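Local structure of FYVE, RhoGEF and PH domain-containing protein 5 (Homo sapiens, 3MPX) at residues 39-44 against 84-89; 54-59 against 70-75; 165-170 against 213-218; 222-227 against 264-269. The protein activates the small GTPase CDC42 by exchanging its bound GDP for GTP through the DH domain, present here with the first PH domain. One frame throughout, in Å; residues are numbered along the deposited sequence.

Contact 1. Residues 39-44 against 84-89; sequences EMLQHL and DLHQGI
The imidazole of His-86 is the main flat group of this contact, and Leu-41 reaches it obliquely. Leu-41 CD1 lies 3.8 Å from His-86 CD2 and 3.9 Å from His-86 CB, so one methyl touches both the ring and its stem. Leu-85, the preceding residue of the same helix, covers one face of the ring with its CG, 3.8 Å above the plane and off centre, near the ring's margin. Beyond the two segments, Tyr-37 meets the ring edge-to-face and His-120 comes in with its plane nearly perpendicular. The second pair of flat groups is the amides of Gln-42 and Gln-87, whose planes stand 79° apart. Their side chains, nearly perpendicular to each other, meet at the exposed margin.

With CG anti to the carbonyl carbon and beside the backbone N (chi1 -66°), Leu-41 has its CD1 placed against His-86, while CD2 turns to Val-169 of helix 162-184. The CA atoms of Leu-41 and His-86 are 8.5 Å apart, and the two segments bury 120 Å² between them.

The polar ends of His-86 turn to partners outside the segments: ND1 hydrogen-bonds to Glu-34 OE2 and NE2 to His-120 NE2. Bonding at both ring nitrogens fixes the rotation of the ring, and the neighbouring carboxylate would be expected to favour a proton on ND1. The chemistry is therefore divided, with a purely apolar touch by Leu-41 on a histidine whose polar atoms are satisfied elsewhere.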
# COMPACT_ATOMS: atom_id res chain seq x y z
N GLU A 39 -8.55 5.27 13.84
CA GLU A 39 -8.45 6.71 14.09
C GLU A 39 -8.60 7.44 12.73
O GLU A 39 -9.30 8.45 12.64
CB GLU A 39 -7.07 7.00 14.72
CG GLU A 39 -6.66 8.48 14.83
CD GLU A 39 -7.09 9.25 16.07
OE1 GLU A 39 -6.73 10.44 16.16
OE2 GLU A 39 -7.77 8.66 16.94
N MSE A 40 -7.97 6.89 11.69
CA MSE A 40 -8.02 7.43 10.35
C MSE A 40 -9.40 7.27 9.74
O MSE A 40 -9.89 8.21 9.11
CB MSE A 40 -6.94 6.77 9.48
CG MSE A 40 -6.78 7.41 8.11
SE MSE A 40 -8.02 6.63 6.82
CE MSE A 40 -6.96 5.09 6.28
N LEU A 41 -10.04 6.10 9.93
CA LEU A 41 -11.37 5.87 9.37
C LEU A 41 -12.42 6.75 10.03
O LEU A 41 -13.39 7.12 9.38
CB LEU A 41 -11.82 4.40 9.42
CG LEU A 41 -11.06 3.38 8.57
CD1 LEU A 41 -11.57 2.02 8.88
CD2 LEU A 41 -11.21 3.64 7.09
N GLN A 42 -12.19 7.07 11.33
CA GLN A 42 -13.01 7.92 12.20
C GLN A 42 -13.13 9.30 11.57
O GLN A 42 -14.22 9.68 11.16
CB GLN A 42 -12.36 8.00 13.60
CG GLN A 42 -13.20 8.65 14.69
CD GLN A 42 -14.05 7.66 15.45
OE1 GLN A 42 -15.24 7.90 15.72
NE2 GLN A 42 -13.46 6.51 15.81
N HIS A 43 -11.98 10.00 11.44
CA HIS A 43 -11.81 11.36 10.89
C HIS A 43 -12.18 11.46 9.43
O HIS A 43 -12.57 12.54 8.96
CB HIS A 43 -10.39 11.88 11.14
CG HIS A 43 -10.11 12.03 12.61
ND1 HIS A 43 -9.24 11.17 13.28
CD2 HIS A 43 -10.68 12.87 13.52
CE1 HIS A 43 -9.28 11.54 14.55
NE2 HIS A 43 -10.14 12.55 14.75
N LEU A 44 -12.12 10.33 8.71
CA LEU A 44 -12.56 10.26 7.34
C LEU A 44 -14.09 10.38 7.32
O LEU A 44 -14.64 11.15 6.54
CB LEU A 44 -12.13 8.93 6.73
CG LEU A 44 -12.30 8.81 5.21
CD1 LEU A 44 -11.40 9.79 4.45
CD2 LEU A 44 -12.01 7.42 4.77
N ASP A 84 -17.02 0.69 11.08
CA ASP A 84 -17.64 -0.19 12.06
C ASP A 84 -16.97 -1.54 12.08
O ASP A 84 -16.75 -2.09 13.17
CB ASP A 84 -19.15 -0.32 11.79
CG ASP A 84 -19.98 0.95 12.03
OD1 ASP A 84 -19.50 1.85 12.77
OD2 ASP A 84 -21.11 1.03 11.49
N LEU A 85 -16.59 -2.05 10.88
CA LEU A 85 -15.92 -3.34 10.73
C LEU A 85 -14.60 -3.34 11.47
O LEU A 85 -14.35 -4.26 12.26
CB LEU A 85 -15.73 -3.71 9.23
CG LEU A 85 -14.58 -4.66 8.85
CD1 LEU A 85 -14.84 -6.10 9.25
CD2 LEU A 85 -14.26 -4.56 7.37
N HIS A 86 -13.80 -2.28 11.27
CA HIS A 86 -12.48 -2.13 11.86
C HIS A 86 -12.55 -1.72 13.32
O HIS A 86 -11.71 -2.18 14.11
CB HIS A 86 -11.62 -1.22 10.99
CG HIS A 86 -11.32 -1.85 9.67
ND1 HIS A 86 -10.29 -2.76 9.52
CD2 HIS A 86 -12.00 -1.78 8.51
CE1 HIS A 86 -10.34 -3.15 8.26
NE2 HIS A 86 -11.36 -2.61 7.62
N GLN A 87 -13.59 -0.96 13.72
CA GLN A 87 -13.81 -0.64 15.14
C GLN A 87 -13.93 -1.98 15.93
O GLN A 87 -13.28 -2.13 16.96
CB GLN A 87 -15.06 0.22 15.35
CG GLN A 87 -14.75 1.71 15.40
CD GLN A 87 -15.99 2.56 15.56
OE1 GLN A 87 -16.99 2.44 14.83
NE2 GLN A 87 -15.93 3.50 16.50
N GLY A 88 -14.67 -2.94 15.37
CA GLY A 88 -14.85 -4.27 15.93
C GLY A 88 -13.59 -5.11 15.98
O GLY A 88 -13.33 -5.74 17.01
N ILE A 89 -12.80 -5.14 14.85
CA ILE A 89 -11.51 -5.84 14.71
C ILE A 89 -10.57 -5.34 15.83
O ILE A 89 -10.03 -6.16 16.57
CB ILE A 89 -10.91 -5.66 13.27
CG1 ILE A 89 -11.60 -6.60 12.26
CG2 ILE A 89 -9.38 -5.87 13.24
CD1 ILE A 89 -11.25 -6.40 10.82

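Contact 2. Residues 54-59 against 70-75; sequences RALDDM and EELRQG
Arg-73 and Asp-57 form the polar link between these two helical turns: Arg-73 NH2 donates to Asp-57 OD1 at 3.2 Å, with an N-H...O angle of 158°, as part of a salt bridge. The carboxylate oxygen is met on its anti side and lies near the guanidinium plane; the two planar groups are 23° apart. Over one guanidinium face sits Leu-56 CB, 3.8 Å from Arg-73 NH2. On the apolar side, Leu-56 CD1 packs 3.8 Å from Leu-72 CB, the two leucines running nearly perpendicular.

A second shell positions the arginine. Its chain runs extended from CG to NE, past Leu-56, and Glu-70 OE1 pairs with Arg-73 NH1 at 3.2 Å. Asp-60, just after residues 54-59, forms a further salt bridge with NH2. A leucine in place of Arg-73 would probably leave the carboxylates of Asp-57, Glu-70 and Asp-60 without their shared positive partner. Farther inward, Leu-144 covers Leu-56 and Leu-134 covers Leu-72.

The segment axes approach to 11.1 Å at an angle of 153°, the antiparallel pairing of consecutive long helices, 21-59 and 66-98, in the elongated helical bundle of a DH domain.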
# COMPACT_ATOMS: atom_id res chain seq x y z
N ARG A 54 -23.63 16.13 4.14
CA ARG A 54 -24.19 17.44 4.45
C ARG A 54 -24.35 18.27 3.18
O ARG A 54 -25.44 18.79 2.93
CB ARG A 54 -23.33 18.20 5.49
CG ARG A 54 -23.62 17.84 6.93
CD ARG A 54 -22.79 18.67 7.90
NE ARG A 54 -21.54 18.01 8.25
CZ ARG A 54 -20.34 18.59 8.25
NH1 ARG A 54 -19.26 17.90 8.59
NH2 ARG A 54 -20.22 19.87 7.89
N ALA A 55 -23.30 18.35 2.34
CA ALA A 55 -23.35 19.09 1.07
C ALA A 55 -24.40 18.50 0.13
O ALA A 55 -25.31 19.22 -0.26
CB ALA A 55 -21.98 19.11 0.40
N LEU A 56 -24.30 17.18 -0.21
CA LEU A 56 -25.21 16.48 -1.13
C LEU A 56 -26.68 16.62 -0.71
O LEU A 56 -27.52 16.86 -1.58
CB LEU A 56 -24.82 14.99 -1.33
CG LEU A 56 -23.47 14.68 -2.02
CD1 LEU A 56 -23.19 13.19 -2.05
CD2 LEU A 56 -23.41 15.25 -3.43
N ASP A 57 -26.97 16.59 0.62
CA ASP A 57 -28.32 16.82 1.19
C ASP A 57 -28.84 18.21 0.82
O ASP A 57 -30.04 18.35 0.55
CB ASP A 57 -28.34 16.65 2.72
CG ASP A 57 -28.22 15.23 3.27
OD1 ASP A 57 -28.52 14.27 2.51
OD2 ASP A 57 -27.84 15.08 4.45
N ASP A 58 -27.94 19.24 0.76
CA ASP A 58 -28.29 20.62 0.37
C ASP A 58 -28.56 20.70 -1.13
O ASP A 58 -29.45 21.43 -1.58
CB ASP A 58 -27.16 21.60 0.72
CG ASP A 58 -26.92 21.90 2.19
OD1 ASP A 58 -27.83 21.69 3.00
OD2 ASP A 58 -25.82 22.42 2.51
N MSE A 59 -27.77 19.95 -1.91
CA MSE A 59 -27.84 19.92 -3.38
C MSE A 59 -29.07 19.24 -3.89
O MSE A 59 -29.41 19.41 -5.07
CB MSE A 59 -26.60 19.27 -3.98
CG MSE A 59 -25.35 20.07 -3.76
SE MSE A 59 -23.83 18.97 -4.23
CE MSE A 59 -22.96 19.15 -2.71
N GLU A 70 -26.44 10.39 -6.55
CA GLU A 70 -26.88 9.07 -6.11
C GLU A 70 -25.75 8.05 -6.11
O GLU A 70 -25.65 7.24 -5.18
CB GLU A 70 -28.09 8.57 -6.91
CG GLU A 70 -29.38 9.31 -6.59
CD GLU A 70 -29.72 9.50 -5.12
OE1 GLU A 70 -29.90 10.67 -4.70
OE2 GLU A 70 -29.79 8.49 -4.39
N GLU A 71 -24.88 8.13 -7.13
CA GLU A 71 -23.70 7.30 -7.26
C GLU A 71 -22.69 7.70 -6.20
O GLU A 71 -22.18 6.82 -5.51
CB GLU A 71 -23.16 7.36 -8.69
CG GLU A 71 -23.94 6.48 -9.65
CD GLU A 71 -23.55 6.44 -11.12
OE1 GLU A 71 -22.41 6.83 -11.46
OE2 GLU A 71 -24.39 5.99 -11.93
N LEU A 72 -22.50 9.03 -5.96
CA LEU A 72 -21.63 9.50 -4.87
C LEU A 72 -22.11 8.94 -3.51
O LEU A 72 -21.30 8.38 -2.76
CB LEU A 72 -21.62 11.02 -4.81
CG LEU A 72 -20.60 11.70 -5.67
CD1 LEU A 72 -21.04 13.11 -6.01
CD2 LEU A 72 -19.21 11.65 -5.04
N ARG A 73 -23.42 9.04 -3.24
CA ARG A 73 -24.04 8.54 -2.03
C ARG A 73 -23.84 7.02 -1.80
O ARG A 73 -23.65 6.60 -0.65
CB ARG A 73 -25.54 8.87 -2.04
CG ARG A 73 -25.85 10.27 -1.58
CD ARG A 73 -27.28 10.37 -1.13
NE ARG A 73 -27.58 11.70 -0.58
CZ ARG A 73 -28.15 12.68 -1.27
NH1 ARG A 73 -28.45 12.51 -2.55
NH2 ARG A 73 -28.41 13.83 -0.68
N GLN A 74 -23.87 6.21 -2.89
CA GLN A 74 -23.72 4.75 -2.83
C GLN A 74 -22.28 4.37 -2.44
O GLN A 74 -22.10 3.68 -1.45
CB GLN A 74 -24.19 4.07 -4.14
CG GLN A 74 -24.64 2.60 -4.03
CD GLN A 74 -25.39 2.19 -2.77
OE1 GLN A 74 -24.89 1.41 -1.96
NE2 GLN A 74 -26.60 2.69 -2.56
N GLY A 75 -21.30 4.91 -3.17
CA GLY A 75 -19.87 4.72 -2.92
C GLY A 75 -19.45 5.24 -1.57
O GLY A 75 -18.64 4.61 -0.89

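Contact 3. Residues 165-170 against 213-218; sequences RLLRVV and DSMEQG
Met-215, modelled as selenomethionine, meets Leu-167 and Val-170 through a chain that is first straight and then bent. Its CG is anti to the carbonyl carbon and beside the backbone N (chi1 -84°), the next bond continues extended (chi2 -179°), and the turn at chi3, 58°, separates the roles of the last two atoms. SE is directed at Val-170, whereas CE swings toward Leu-167.

The distances follow this division. Met-215 SE lies 3.7 Å from Val-170 CG1 and 4.1 Å from Val-170 CG2, so the two side chains meet tip to tip with SE facing both valine methyls. Met-215 CE lies 3.7 Å from Leu-167 CD2, where the side chains approach at a slant. The same leucine methyl also touches Gln-217, with Leu-167 CD2 3.8 Å from Gln-217 CB; the glutamine thus contributes its aliphatic base rather than its amide. All the contacts between the segments are apolar, and together they bury 175 Å².

Other parts of the chain complete the surroundings. Phe-127 of helix 117-138 packs on Val-170, and Leu-238, in the loop leading toward the PH domain, packs on Leu-167. On the backbone side, Glu-216 N hydrogen-bonds to Asp-128 OD2, tying the turn to helix 117-138.

Met-215 is the first residue to leave helical geometry after helix 192-214, and helix 218-230 starts three residues later. The arrangement is a short interhelical turn packed by a buried apolar side chain against helix 162-184 of the DH bundle, along which helix 218-230 still lies while also meeting the PH sheet.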
# COMPACT_ATOMS: atom_id res chain seq x y z
N ARG A 165 -6.08 10.24 -0.76
CA ARG A 165 -6.34 10.06 0.67
C ARG A 165 -7.29 8.85 0.94
O ARG A 165 -7.41 8.43 2.10
CB ARG A 165 -6.89 11.38 1.25
CG ARG A 165 -6.28 11.72 2.60
CD ARG A 165 -6.58 13.13 3.06
NE ARG A 165 -5.75 14.13 2.39
CZ ARG A 165 -5.59 15.39 2.81
NH1 ARG A 165 -6.21 15.80 3.92
NH2 ARG A 165 -4.81 16.23 2.14
N LEU A 166 -7.96 8.30 -0.10
CA LEU A 166 -8.86 7.15 0.07
C LEU A 166 -8.20 5.83 -0.32
O LEU A 166 -8.72 4.77 0.06
CB LEU A 166 -10.21 7.34 -0.62
CG LEU A 166 -11.17 8.20 0.18
CD1 LEU A 166 -11.83 9.19 -0.68
CD2 LEU A 166 -12.17 7.36 0.97
N LEU A 167 -7.04 5.87 -1.02
CA LEU A 167 -6.25 4.68 -1.33
C LEU A 167 -5.83 4.09 0.03
O LEU A 167 -5.72 2.86 0.16
CB LEU A 167 -4.96 5.04 -2.11
CG LEU A 167 -5.08 5.65 -3.51
CD1 LEU A 167 -3.74 6.17 -3.96
CD2 LEU A 167 -5.57 4.64 -4.52
N ARG A 168 -5.61 4.98 1.03
CA ARG A 168 -5.22 4.67 2.40
C ARG A 168 -6.22 3.70 3.08
O ARG A 168 -5.81 2.89 3.90
CB ARG A 168 -5.02 5.96 3.22
CG ARG A 168 -3.59 6.48 3.21
CD ARG A 168 -3.52 7.91 3.69
NE ARG A 168 -2.84 8.78 2.72
CZ ARG A 168 -2.72 10.10 2.85
NH1 ARG A 168 -3.22 10.72 3.92
NH2 ARG A 168 -2.09 10.81 1.92
N VAL A 169 -7.51 3.75 2.68
CA VAL A 169 -8.56 2.84 3.13
C VAL A 169 -8.26 1.43 2.58
O VAL A 169 -8.08 0.50 3.37
CB VAL A 169 -9.97 3.36 2.71
CG1 VAL A 169 -11.07 2.30 2.84
CG2 VAL A 169 -10.34 4.62 3.50
N VAL A 170 -8.13 1.29 1.24
CA VAL A 170 -7.88 0.05 0.49
C VAL A 170 -6.46 -0.54 0.77
O VAL A 170 -6.22 -1.72 0.53
CB VAL A 170 -8.07 0.35 -1.03
CG1 VAL A 170 -7.95 -0.90 -1.90
CG2 VAL A 170 -9.39 1.06 -1.28
N ASP A 213 -7.93 -5.71 -10.18
CA ASP A 213 -8.62 -5.76 -11.46
C ASP A 213 -9.73 -4.71 -11.65
O ASP A 213 -10.24 -4.60 -12.77
CB ASP A 213 -9.14 -7.18 -11.75
CG ASP A 213 -10.12 -7.78 -10.74
OD1 ASP A 213 -11.22 -7.20 -10.55
OD2 ASP A 213 -9.85 -8.91 -10.26
N SER A 214 -10.11 -3.94 -10.60
CA SER A 214 -11.19 -2.93 -10.67
C SER A 214 -10.77 -1.50 -10.30
O SER A 214 -11.60 -0.59 -10.34
CB SER A 214 -12.37 -3.35 -9.80
OG SER A 214 -12.91 -4.56 -10.30
N MSE A 215 -9.48 -1.31 -9.94
CA MSE A 215 -8.90 -0.03 -9.56
C MSE A 215 -7.67 0.23 -10.39
O MSE A 215 -6.76 -0.62 -10.44
CB MSE A 215 -8.51 -0.02 -8.09
CG MSE A 215 -9.63 0.31 -7.14
SE MSE A 215 -8.97 0.31 -5.29
CE MSE A 215 -7.54 1.69 -5.41
N GLU A 216 -7.60 1.41 -11.03
CA GLU A 216 -6.44 1.76 -11.84
C GLU A 216 -5.14 1.87 -10.97
O GLU A 216 -4.04 1.67 -11.48
CB GLU A 216 -6.71 3.05 -12.64
N GLN A 217 -5.29 2.10 -9.65
CA GLN A 217 -4.17 2.24 -8.73
C GLN A 217 -3.93 1.01 -7.82
O GLN A 217 -2.97 1.01 -7.03
CB GLN A 217 -4.35 3.52 -7.90
CG GLN A 217 -4.03 4.82 -8.64
CD GLN A 217 -2.58 4.95 -9.10
OE1 GLN A 217 -2.29 5.22 -10.28
NE2 GLN A 217 -1.62 4.74 -8.19
N GLY A 218 -4.76 -0.02 -7.95
CA GLY A 218 -4.70 -1.26 -7.17
C GLY A 218 -3.40 -2.03 -7.29
O GLY A 218 -2.83 -2.42 -6.26

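Contact 4. Residues 222-227 against 264-269; sequences QKLVHI and FLMNDV
Ile-227 packs on Phe-264, bringing helix 218-230 against strand 257-266 of the PH-domain sheet, at the junction of the DH and PH domains. From the CB of Ile-227 two branches diverge. CG2, anti to the backbone N, stands over one face of the phenyl ring, 3.9 Å from its centroid and 16° off the normal, which satisfies a CH-pi contact. CG1 takes the other branch and comes 3.6 Å from Phe-264 CE1. At the tip, Ile-227 CD1 is 3.9 Å from Phe-264 CD1, so all three carbons beyond CB touch the ring. The two side chains run antiparallel alongside one another.

With an alanine here, the CG2 methyl and the CG1-CD1 arm are gone, which would probably uncover this face of the phenyl ring and open a gap between helix and strand. His-262 and Tyr-281 meet the ring edge-to-face, and the side chains of Leu-271 and Thr-273 on the adjacent strand also touch it, framing it from within the sheet. Leu-237 of the connecting loop touches both Ile-227 and Met-266.

One turn earlier on the helix, Leu-224 crosses Met-266, a selenomethionine bent at chi2 and chi3, and the pair's nearest atoms are Leu-224 CD2 and Met-266 SE, 4.2 Å apart.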
# COMPACT_ATOMS: atom_id res chain seq x y z
N GLN A 222 -0.44 -2.21 -4.34
CA GLN A 222 0.09 -3.48 -3.88
C GLN A 222 1.62 -3.48 -3.97
O GLN A 222 2.25 -3.76 -2.95
CB GLN A 222 -0.52 -4.65 -4.68
CG GLN A 222 0.13 -6.01 -4.40
CD GLN A 222 -0.73 -7.15 -4.81
OE1 GLN A 222 -1.21 -7.94 -3.98
NE2 GLN A 222 -0.93 -7.30 -6.10
N LYS A 223 2.21 -3.15 -5.14
CA LYS A 223 3.67 -3.12 -5.31
C LYS A 223 4.34 -2.32 -4.20
O LYS A 223 5.21 -2.86 -3.52
CB LYS A 223 4.10 -2.59 -6.69
CG LYS A 223 4.00 -3.62 -7.82
CD LYS A 223 4.13 -3.00 -9.21
CE LYS A 223 2.85 -2.46 -9.81
NZ LYS A 223 3.10 -1.38 -10.81
N LEU A 224 3.85 -1.08 -3.96
CA LEU A 224 4.40 -0.17 -2.96
C LEU A 224 4.21 -0.67 -1.53
O LEU A 224 5.11 -0.43 -0.70
CB LEU A 224 3.87 1.27 -3.12
CG LEU A 224 3.95 1.93 -4.55
CD1 LEU A 224 3.58 3.41 -4.50
CD2 LEU A 224 5.32 1.72 -5.24
N VAL A 225 3.11 -1.42 -1.24
CA VAL A 225 2.92 -1.96 0.11
C VAL A 225 3.94 -3.10 0.36
O VAL A 225 4.59 -3.13 1.42
CB VAL A 225 1.46 -2.35 0.46
CG1 VAL A 225 1.39 -3.14 1.76
CG2 VAL A 225 0.56 -1.11 0.56
N HIS A 226 4.13 -3.98 -0.65
CA HIS A 226 5.08 -5.08 -0.53
C HIS A 226 6.55 -4.60 -0.53
O HIS A 226 7.36 -5.15 0.24
CB HIS A 226 4.82 -6.13 -1.60
CG HIS A 226 3.59 -6.93 -1.34
ND1 HIS A 226 3.60 -8.02 -0.48
CD2 HIS A 226 2.33 -6.76 -1.81
CE1 HIS A 226 2.36 -8.48 -0.47
NE2 HIS A 226 1.56 -7.76 -1.25
N ILE A 227 6.87 -3.53 -1.32
CA ILE A 227 8.22 -2.93 -1.40
C ILE A 227 8.56 -2.20 -0.11
O ILE A 227 9.69 -2.30 0.35
CB ILE A 227 8.43 -2.05 -2.68
CG1 ILE A 227 8.45 -2.93 -3.94
CG2 ILE A 227 9.71 -1.19 -2.62
CD1 ILE A 227 8.07 -2.23 -5.05
N PHE A 264 15.04 -0.55 -6.78
CA PHE A 264 13.60 -0.34 -6.99
C PHE A 264 13.40 1.01 -7.72
O PHE A 264 13.51 2.06 -7.09
CB PHE A 264 12.82 -0.37 -5.68
CG PHE A 264 12.84 -1.67 -4.93
CD1 PHE A 264 11.94 -2.69 -5.24
CD2 PHE A 264 13.72 -1.87 -3.88
CE1 PHE A 264 11.93 -3.87 -4.51
CE2 PHE A 264 13.72 -3.08 -3.15
CZ PHE A 264 12.82 -4.06 -3.47
N LEU A 265 13.17 0.98 -9.04
CA LEU A 265 12.98 2.18 -9.87
C LEU A 265 11.49 2.60 -10.01
O LEU A 265 10.67 1.90 -10.59
CB LEU A 265 13.66 2.05 -11.26
CG LEU A 265 13.21 3.03 -12.38
CD1 LEU A 265 13.91 4.36 -12.28
CD2 LEU A 265 13.44 2.44 -13.74
N MSE A 266 11.20 3.80 -9.49
CA MSE A 266 9.91 4.47 -9.57
C MSE A 266 10.09 5.66 -10.51
O MSE A 266 11.22 6.08 -10.75
CB MSE A 266 9.47 4.99 -8.19
CG MSE A 266 8.41 4.14 -7.55
SE MSE A 266 9.17 2.75 -6.44
CE MSE A 266 9.88 3.80 -4.95
N ASN A 267 8.97 6.24 -10.98
CA ASN A 267 9.00 7.44 -11.81
C ASN A 267 9.43 8.63 -10.95
O ASN A 267 10.04 9.59 -11.44
CB ASN A 267 7.61 7.69 -12.43
CG ASN A 267 6.44 7.66 -11.47
OD1 ASN A 267 6.56 7.87 -10.25
ND2 ASN A 267 5.25 7.46 -12.03
N ASP A 268 9.15 8.53 -9.66
CA ASP A 268 9.40 9.52 -8.65
C ASP A 268 10.86 9.47 -8.18
O ASP A 268 11.65 10.35 -8.53
CB ASP A 268 8.42 9.26 -7.48
CG ASP A 268 8.29 10.35 -6.44
OD1 ASP A 268 7.20 10.97 -6.36
OD2 ASP A 268 9.23 10.51 -5.64
N VAL A 269 11.20 8.41 -7.43
CA VAL A 269 12.46 8.18 -6.75
C VAL A 269 13.10 6.78 -7.09
O VAL A 269 12.40 5.87 -7.53
CB VAL A 269 12.15 8.35 -5.24
CG1 VAL A 269 11.41 7.16 -4.64
CG2 VAL A 269 13.39 8.71 -4.43

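Contacts 1 and 2 join the same two helices, 21-59 and 66-98, with centres about 21 Å apart. Both are partly buried, but contact 2, nearer the periphery, adds a salt-bridge network to a leucine pair, while contact 1 has no charged pair across it. Contacts 3 and 4 are buried, lie closer to the centre of the chain and consist of apolar packing, each with a selenomethionine. Contact 3 also abuts contact 1, since Leu-41 and Leu-44 pack on Val-169. From contact 3 the chain runs directly into contact 4, their centres about 15 Å apart. Contacts 1 and 2 are internal to the DH bundle, contact 3 packs an interhelical break against it, and contact 4 reaches the PH sheet.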